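Local structure of variant surface glycoprotein MITat 1.13 (Trypanosoma brucei, 6Z8H) at residues S334-T338 / K339-D343; N57-R60 / E61-A65; W371-A374 / I375-L379. The protein probably forms, with many identical copies, the dense surface coat by which the trypanosome evades the host immune response through antigenic variation. All blocks are in the same frame, centred on the assembly; numbering follows the deposited sequence.

Interaction 1: residues S334-T338 / K339-D343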
loop_
_atom_site.group_PDB
_atom_site.type_symbol
_atom_site.label_atom_id
_atom_site.label_comp_id
_atom_site.label_asym_id
_atom_site.label_seq_id
_atom_site.Cartn_x
_atom_site.Cartn_y
_atom_site.Cartn_z
ATOM N N SER A 334 19.920 -32.645 -11.117
ATOM C CA SER A 334 18.919 -33.237 -10.240
ATOM C C SER A 334 19.320 -33.196 -8.772
ATOM O O SER A 334 18.458 -33.352 -7.903
ATOM C CB SER A 334 18.686 -34.691 -10.655
ATOM O OG SER A 334 19.894 -35.418 -10.638
ATOM N N GLU A 335 20.598 -32.978 -8.470
ATOM C CA GLU A 335 21.064 -32.924 -7.094
ATOM C C GLU A 335 21.417 -31.500 -6.670
ATOM O O GLU A 335 22.047 -31.316 -5.636
ATOM C CB GLU A 335 22.248 -33.880 -6.888
ATOM C CG GLU A 335 21.934 -35.334 -7.184
ATOM C CD GLU A 335 23.008 -36.295 -6.713
ATOM O OE1 GLU A 335 24.209 -35.967 -6.810
ATOM O OE2 GLU A 335 22.651 -37.401 -6.250
ATOM N N TYR A 336 21.008 -30.491 -7.444
ATOM C CA TYR A 336 21.394 -29.111 -7.160
ATOM C C TYR A 336 20.937 -28.666 -5.778
ATOM O O TYR A 336 21.647 -27.915 -5.096
ATOM C CB TYR A 336 20.796 -28.192 -8.229
ATOM C CG TYR A 336 21.072 -26.708 -8.096
ATOM C CD1 TYR A 336 22.371 -26.218 -8.121
ATOM C CD2 TYR A 336 20.025 -25.794 -7.980
ATOM C CE1 TYR A 336 22.622 -24.868 -8.020
ATOM C CE2 TYR A 336 20.274 -24.442 -7.888
ATOM C CZ TYR A 336 21.581 -23.984 -7.898
ATOM O OH TYR A 336 21.845 -22.654 -7.811
ATOM N N ASN A 337 19.756 -29.115 -5.353
ATOM C CA ASN A 337 19.224 -28.785 -4.040
ATOM C C ASN A 337 19.495 -29.864 -3.001
ATOM O O ASN A 337 19.784 -29.542 -1.843
ATOM C CB ASN A 337 17.719 -28.551 -4.152
ATOM C CG ASN A 337 17.375 -27.455 -5.159
ATOM O OD1 ASN A 337 16.895 -27.751 -6.266
ATOM N ND2 ASN A 337 17.649 -26.181 -4.795
ATOM N N THR A 338 19.429 -31.142 -3.388
ATOM C CA THR A 338 19.617 -32.206 -2.413
ATOM C C THR A 338 21.076 -32.384 -2.018
ATOM O O THR A 338 21.340 -32.920 -0.938
ATOM C CB THR A 338 19.053 -33.524 -2.945
ATOM O OG1 THR A 338 19.637 -33.819 -4.223
ATOM C CG2 THR A 338 17.545 -33.444 -3.076
ATOM N N LYS A 339 22.024 -31.943 -2.849
ATOM C CA LYS A 339 23.444 -32.117 -2.551
ATOM C C LYS A 339 24.203 -30.791 -2.660
ATOM O O LYS A 339 24.865 -30.365 -1.705
ATOM C CB LYS A 339 24.074 -33.182 -3.464
ATOM C CG LYS A 339 23.444 -34.551 -3.320
ATOM C CD LYS A 339 23.996 -35.334 -2.131
ATOM C CE LYS A 339 24.329 -36.772 -2.545
ATOM N NZ LYS A 339 24.666 -37.661 -1.390
ATOM N N THR A 340 24.089 -30.092 -3.796
ATOM C CA THR A 340 24.957 -28.932 -3.997
ATOM C C THR A 340 24.688 -27.860 -2.948
ATOM O O THR A 340 25.610 -27.343 -2.324
ATOM C CB THR A 340 24.789 -28.331 -5.394
ATOM O OG1 THR A 340 24.734 -29.369 -6.370
ATOM C CG2 THR A 340 25.957 -27.409 -5.721
ATOM N N TRP A 341 23.427 -27.488 -2.767
ATOM C CA TRP A 341 23.118 -26.458 -1.783
ATOM C C TRP A 341 23.298 -26.954 -0.355
ATOM O O TRP A 341 23.595 -26.156 0.544
ATOM C CB TRP A 341 21.716 -25.882 -2.020
ATOM C CG TRP A 341 21.782 -24.697 -2.929
ATOM C CD1 TRP A 341 21.507 -24.661 -4.263
ATOM C CD2 TRP A 341 22.235 -23.388 -2.578
ATOM N NE1 TRP A 341 21.748 -23.398 -4.760
ATOM C CE2 TRP A 341 22.176 -22.592 -3.739
ATOM C CE3 TRP A 341 22.662 -22.806 -1.390
ATOM C CZ2 TRP A 341 22.548 -21.242 -3.741
ATOM C CZ3 TRP A 341 23.024 -21.473 -1.396
ATOM C CH2 TRP A 341 22.942 -20.700 -2.557
ATOM N N LYS A 342 23.148 -28.242 -0.139
ATOM C CA LYS A 342 23.437 -28.816 1.176
ATOM C C LYS A 342 24.945 -28.659 1.418
ATOM O O LYS A 342 25.285 -28.269 2.495
ATOM C CB LYS A 342 22.926 -30.256 1.259
ATOM C CG LYS A 342 21.447 -30.360 1.584
ATOM C CD LYS A 342 21.090 -29.653 2.879
ATOM C CE LYS A 342 19.714 -29.977 3.413
ATOM N NZ LYS A 342 19.255 -28.989 4.420
ATOM N N ASP A 343 25.802 -28.990 0.449
ATOM C CA ASP A 343 27.240 -28.860 0.633
ATOM C C ASP A 343 27.638 -27.396 0.817
ATOM O O ASP A 343 28.553 -27.084 1.591
ATOM C CB ASP A 343 27.964 -29.480 -0.560
ATOM C CG ASP A 343 27.820 -30.986 -0.611
ATOM O OD1 ASP A 343 27.336 -31.578 0.381
ATOM O OD2 ASP A 343 28.175 -31.577 -1.650
#
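Tyr336 and Trp341, five residues apart on the first turns of helix 336-345, lie side by side with their rings almost perpendicular: the five-membered ring of the indole presents its edge to the tyrosine face. The centroids are 4.7 Å apart and the planes meet at 82°, a T-shaped pair in which Trp341 CD1 lies 3.7 Å from Tyr336 CZ, toward the rim of the phenol. Tyr336 reaches this position because its CG stands anti to the backbone N (chi1 179°), which sets the ring beside its own carbonyl carbon and brings its outer end to Trp341. Tyr336 OH lies 3.1 Å from Trp341 NE1, at the indole edge; its hydrogen bond is to the carbonyl of Ile284. The amide of Asn337, nearly parallel to the indole, gives its ND2 to the carbonyl of Thr285.

The backbone explains the five-residue spacing. Trp341 N bonds to Tyr336 O, and Thr340 N reaches Glu335 O at 3.0 Å in the carbonyl plane, both i+5 to i. Glu335 O also accepts from Lys339 N at 2.9 Å, a bond tilted from that plane. The side chains of Glu335 and Lys339 run the same way, meeting through aliphatic carbons (Glu335 CB to Lys339 CG 3.8 Å) while their charged ends stay apart. The indole packs against Ala65, Lys68 and Leu69 of helix 34-75. Wide backbone turns with i+5 to i bonds characterise a pi-type opening of a helix, here just after the N-cap residue Glu335.

Interaction 2: residues N57-R60 / E61-A65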
loop_
_atom_site.group_PDB
_atom_site.type_symbol
_atom_site.label_atom_id
_atom_site.label_comp_id
_atom_site.label_asym_id
_atom_site.label_seq_id
_atom_site.Cartn_x
_atom_site.Cartn_y
_atom_site.Cartn_z
ATOM N N ASN A 57 9.327 -11.843 -1.163
ATOM C CA ASN A 57 9.884 -13.014 -0.494
ATOM C C ASN A 57 10.997 -13.646 -1.325
ATOM O O ASN A 57 12.049 -14.020 -0.793
ATOM C CB ASN A 57 8.762 -14.014 -0.207
ATOM C CG ASN A 57 7.810 -13.527 0.859
ATOM O OD1 ASN A 57 8.208 -12.873 1.824
ATOM N ND2 ASN A 57 6.524 -13.834 0.680
ATOM N N ASN A 58 10.815 -13.695 -2.642
ATOM C CA ASN A 58 11.827 -14.308 -3.493
ATOM C C ASN A 58 13.103 -13.487 -3.477
ATOM O O ASN A 58 14.204 -14.046 -3.533
ATOM C CB ASN A 58 11.310 -14.451 -4.921
ATOM C CG ASN A 58 10.284 -15.552 -5.072
ATOM O OD1 ASN A 58 10.074 -16.384 -4.184
ATOM N ND2 ASN A 58 9.668 -15.579 -6.221
ATOM N N GLU A 59 12.985 -12.160 -3.452
ATOM C CA GLU A 59 14.164 -11.303 -3.395
ATOM C C GLU A 59 14.906 -11.515 -2.094
ATOM O O GLU A 59 16.151 -11.465 -2.063
ATOM C CB GLU A 59 13.772 -9.832 -3.555
ATOM C CG GLU A 59 14.907 -8.836 -3.766
ATOM C CD GLU A 59 15.652 -8.418 -2.511
ATOM O OE1 GLU A 59 15.119 -8.495 -1.380
ATOM O OE2 GLU A 59 16.818 -7.983 -2.660
ATOM N N ARG A 60 14.177 -11.700 -0.993
ATOM C CA ARG A 60 14.847 -11.991 0.273
ATOM C C ARG A 60 15.622 -13.292 0.180
ATOM O O ARG A 60 16.774 -13.365 0.616
ATOM C CB ARG A 60 13.844 -12.046 1.430
ATOM C CG ARG A 60 14.423 -12.569 2.737
ATOM C CD ARG A 60 13.393 -12.701 3.856
ATOM N NE ARG A 60 12.572 -13.901 3.721
ATOM C CZ ARG A 60 11.258 -13.898 3.524
ATOM N NH1 ARG A 60 10.580 -12.756 3.460
ATOM N NH2 ARG A 60 10.604 -15.046 3.415
ATOM N N GLU A 61 15.007 -14.318 -0.407
ATOM C CA GLU A 61 15.669 -15.604 -0.564
ATOM C C GLU A 61 16.832 -15.509 -1.534
ATOM O O GLU A 61 17.872 -16.121 -1.300
ATOM C CB GLU A 61 14.691 -16.676 -1.050
ATOM C CG GLU A 61 13.655 -17.088 -0.032
ATOM C CD GLU A 61 12.783 -18.227 -0.513
ATOM O OE1 GLU A 61 13.061 -18.811 -1.579
ATOM O OE2 GLU A 61 11.803 -18.519 0.180
ATOM N N ASN A 62 16.684 -14.748 -2.623
ATOM C CA ASN A 62 17.771 -14.601 -3.584
ATOM C C ASN A 62 18.941 -13.816 -2.983
ATOM O O ASN A 62 20.107 -14.158 -3.222
ATOM C CB ASN A 62 17.275 -13.928 -4.865
ATOM C CG ASN A 62 16.486 -14.866 -5.769
ATOM O OD1 ASN A 62 16.674 -16.079 -5.735
ATOM N ND2 ASN A 62 15.565 -14.296 -6.574
ATOM N N SER A 63 18.672 -12.761 -2.212
ATOM C CA SER A 63 19.766 -12.053 -1.561
ATOM C C SER A 63 20.522 -12.972 -0.620
ATOM O O SER A 63 21.766 -12.977 -0.628
ATOM C CB SER A 63 19.221 -10.882 -0.755
ATOM O OG SER A 63 18.725 -9.869 -1.595
ATOM N N GLU A 64 19.803 -13.788 0.164
ATOM C CA GLU A 64 20.458 -14.736 1.063
ATOM C C GLU A 64 21.256 -15.776 0.280
ATOM O O GLU A 64 22.393 -16.112 0.643
ATOM C CB GLU A 64 19.424 -15.451 1.926
ATOM C CG GLU A 64 19.998 -16.449 2.903
ATOM C CD GLU A 64 18.962 -17.030 3.844
ATOM O OE1 GLU A 64 18.464 -16.288 4.717
ATOM O OE2 GLU A 64 18.632 -18.229 3.701
ATOM N N ALA A 65 20.689 -16.285 -0.812
ATOM C CA ALA A 65 21.385 -17.302 -1.583
ATOM C C ALA A 65 22.677 -16.750 -2.152
ATOM O O ALA A 65 23.705 -17.440 -2.150
ATOM C CB ALA A 65 20.491 -17.815 -2.707
#
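Glu59 O is gripped twice by Ser63, whose N donates at 2.8 Å and whose OG donates at 3.1 Å to Glu59 O, the two donors arriving from opposite faces of the carbonyl plane. The hydroxyl is placed there by a chi1 of -70°, which turns OG back beside its own backbone N and toward the preceding turn. It also comes within 2.9 Å of Glu59 OE2, because the glutamate chain bends at chi2 (-80°) and brings its carboxylate round to the serine. Both side chains have a further partner in Arg99 of the same chain: its NE forms a salt bridge with Glu59 OE2 and its NH2 bonds to Ser63 OG. Arg99 of the second subunit packs against Ser63 as well.

On another side of the helix, Arg60 folds back at chi3 so that NH1 donates to Asn57 OD1 at 2.9 Å; the acceptor lies 26° out of the guanidinium plane. Regular i+4 to i bonds tie the backbone together, among them Asn62 N to Asn58 O at 2.7 Å. These are regular turns of helix 34-75, which packs along helix 78-129 as part of the elongated helical bundle of A-type variant surface glycoproteins.

Asn62 uses both ends of its amide on a neighbouring loop, OD1 accepting from Ile284 N and ND2 donating to Ser282 O, while Asn58 ND2 bonds to the carbonyl of Cys280. Beyond these polar groups, Glu59 rests on Cys98 and Leu102, and Asn62 and Ser63 meet Leu95.

Interaction 3: residues W371-A374 / I375-L379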
loop_
_atom_site.group_PDB
_atom_site.type_symbol
_atom_site.label_atom_id
_atom_site.label_comp_id
_atom_site.label_asym_id
_atom_site.label_seq_id
_atom_site.Cartn_x
_atom_site.Cartn_y
_atom_site.Cartn_z
ATOM N N TRP A 371 28.123 -13.870 7.882
ATOM C CA TRP A 371 28.766 -14.180 6.607
ATOM C C TRP A 371 29.740 -13.078 6.196
ATOM O O TRP A 371 30.853 -13.360 5.738
ATOM C CB TRP A 371 27.701 -14.378 5.538
ATOM C CG TRP A 371 26.782 -15.516 5.855
ATOM C CD1 TRP A 371 27.076 -16.620 6.603
ATOM C CD2 TRP A 371 25.421 -15.670 5.435
ATOM N NE1 TRP A 371 25.986 -17.460 6.663
ATOM C CE2 TRP A 371 24.956 -16.896 5.957
ATOM C CE3 TRP A 371 24.548 -14.884 4.683
ATOM C CZ2 TRP A 371 23.658 -17.356 5.747
ATOM C CZ3 TRP A 371 23.255 -15.336 4.480
ATOM C CH2 TRP A 371 22.821 -16.568 5.007
ATOM N N GLY A 372 29.334 -11.817 6.347
ATOM C CA GLY A 372 30.245 -10.716 6.087
ATOM C C GLY A 372 31.483 -10.752 6.958
ATOM O O GLY A 372 32.596 -10.511 6.473
ATOM N N ASP A 373 31.297 -10.978 8.268
ATOM C CA ASP A 373 32.432 -11.117 9.175
ATOM C C ASP A 373 33.343 -12.245 8.707
ATOM O O ASP A 373 34.574 -12.115 8.710
ATOM C CB ASP A 373 31.917 -11.417 10.586
ATOM C CG ASP A 373 32.949 -11.219 11.655
ATOM O OD1 ASP A 373 34.012 -10.646 11.369
ATOM O OD2 ASP A 373 32.683 -11.593 12.815
ATOM N N ALA A 374 32.750 -13.369 8.300
ATOM C CA ALA A 374 33.552 -14.484 7.824
ATOM C C ALA A 374 34.374 -14.086 6.606
ATOM O O ALA A 374 35.545 -14.467 6.482
ATOM C CB ALA A 374 32.662 -15.681 7.506
ATOM N N ILE A 375 33.766 -13.354 5.671
ATOM C CA ILE A 375 34.490 -12.946 4.470
ATOM C C ILE A 375 35.695 -12.087 4.850
ATOM O O ILE A 375 36.803 -12.270 4.340
ATOM C CB ILE A 375 33.533 -12.216 3.506
ATOM C CG1 ILE A 375 32.489 -13.186 2.941
ATOM C CG2 ILE A 375 34.302 -11.530 2.393
ATOM C CD1 ILE A 375 31.468 -12.555 2.024
ATOM N N ALA A 376 35.490 -11.106 5.725
ATOM C CA ALA A 376 36.615 -10.284 6.143
ATOM C C ALA A 376 37.708 -11.133 6.779
ATOM O O ALA A 376 38.901 -10.922 6.524
ATOM C CB ALA A 376 36.111 -9.207 7.108
ATOM N N ARG A 377 37.320 -12.086 7.627
ATOM C CA ARG A 377 38.297 -12.895 8.352
ATOM C C ARG A 377 39.041 -13.827 7.405
ATOM O O ARG A 377 40.259 -14.022 7.541
ATOM C CB ARG A 377 37.592 -13.663 9.473
ATOM C CG ARG A 377 37.076 -12.762 10.597
ATOM C CD ARG A 377 36.109 -13.467 11.578
ATOM N NE ARG A 377 35.843 -12.601 12.721
ATOM C CZ ARG A 377 36.486 -12.673 13.888
ATOM N NH1 ARG A 377 37.394 -13.606 14.116
ATOM N NH2 ARG A 377 36.217 -11.820 14.850
ATOM N N LEU A 378 38.326 -14.370 6.412
ATOM C CA LEU A 378 38.960 -15.240 5.424
ATOM C C LEU A 378 39.953 -14.463 4.564
ATOM O O LEU A 378 41.022 -14.984 4.213
ATOM C CB LEU A 378 37.900 -15.895 4.531
ATOM C CG LEU A 378 37.060 -16.970 5.212
ATOM C CD1 LEU A 378 35.729 -17.139 4.507
ATOM C CD2 LEU A 378 37.818 -18.282 5.272
ATOM N N LEU A 379 39.609 -13.232 4.176
ATOM C CA LEU A 379 40.541 -12.450 3.374
ATOM C C LEU A 379 41.736 -12.009 4.212
ATOM O O LEU A 379 42.875 -11.968 3.721
ATOM C CB LEU A 379 39.820 -11.263 2.743
ATOM C CG LEU A 379 38.722 -11.578 1.721
ATOM C CD1 LEU A 379 37.959 -10.341 1.382
ATOM C CD2 LEU A 379 39.324 -12.185 0.477
HETATM O O HOH W 1 34.059 -9.765 14.467
#
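Asp373 and Arg377, one helical turn apart, form the salt bridge of this contact. Arg377 NE donates to Asp373 OD1 at 3.0 Å, with a weak second bond from NE to OD2. The two flat groups are turned 79° against each other: OD1 sits at the guanidinium edge, close to its plane, whereas NE meets that oxygen from above the carboxylate plane. A chi1 of -165° points the Asp373 carboxylate away from its own N and toward Arg377, whose chain is extended from CG to NE. The guanidinium has more ionic partners: NH1 forms salt bridges with Glu357 and with Glu311 of the second subunit, while Lys302 of that subunit brings a like charge near.

Water adds a second link between the two side chains. One molecule donates to Asp373 OD2 at 2.8 Å and accepts from Arg377 NH2 at 3.0 Å, also near the guanidinium plane, so that the direct and water-mediated routes together should restrict rotation of both groups.

Backbone bonds follow the regular alpha-helical i+4 to i pattern of helix 368-383, including Arg377 N to Asp373 O and Leu378 N to Ala374 O at 2.8 Å.

Apolar packing joins this helix to its surroundings. Ala374 and Leu378 rest on strand 348-351, and Trp371 and Ile375 touch Thr71 of helix 34-75. Ile375 also packs on Leu88 of the second subunit, and Ala376 on its Met299.

Three carboxylates around this buried arginine would favour its charged form and offset the nearby Lys302 of the second subunit, and its ion pairs tie the intrahelical bridge directly to the dimer interface.

Helix 34-75 connects all three sites. Interaction 2 lies on it and touches both others: Trp341 CH2 of interaction 1 packs 3.4 Å from Ala65 O, and Trp371 CH2 of interaction 3 lies 3.5 Å from Glu64 CG. Two adjacent residues of one helix thus receive two tryptophans from two different helices. Interactions 1 and 3 do not touch, their nearest atoms being about 8 Å apart and their centres about 24 Å. A loop also joins interactions 1 and 2, since Ile284 bonds through its carbonyl to Tyr336 and through its N to Asn62. The second subunit reaches interactions 2 and 3 but not interaction 1.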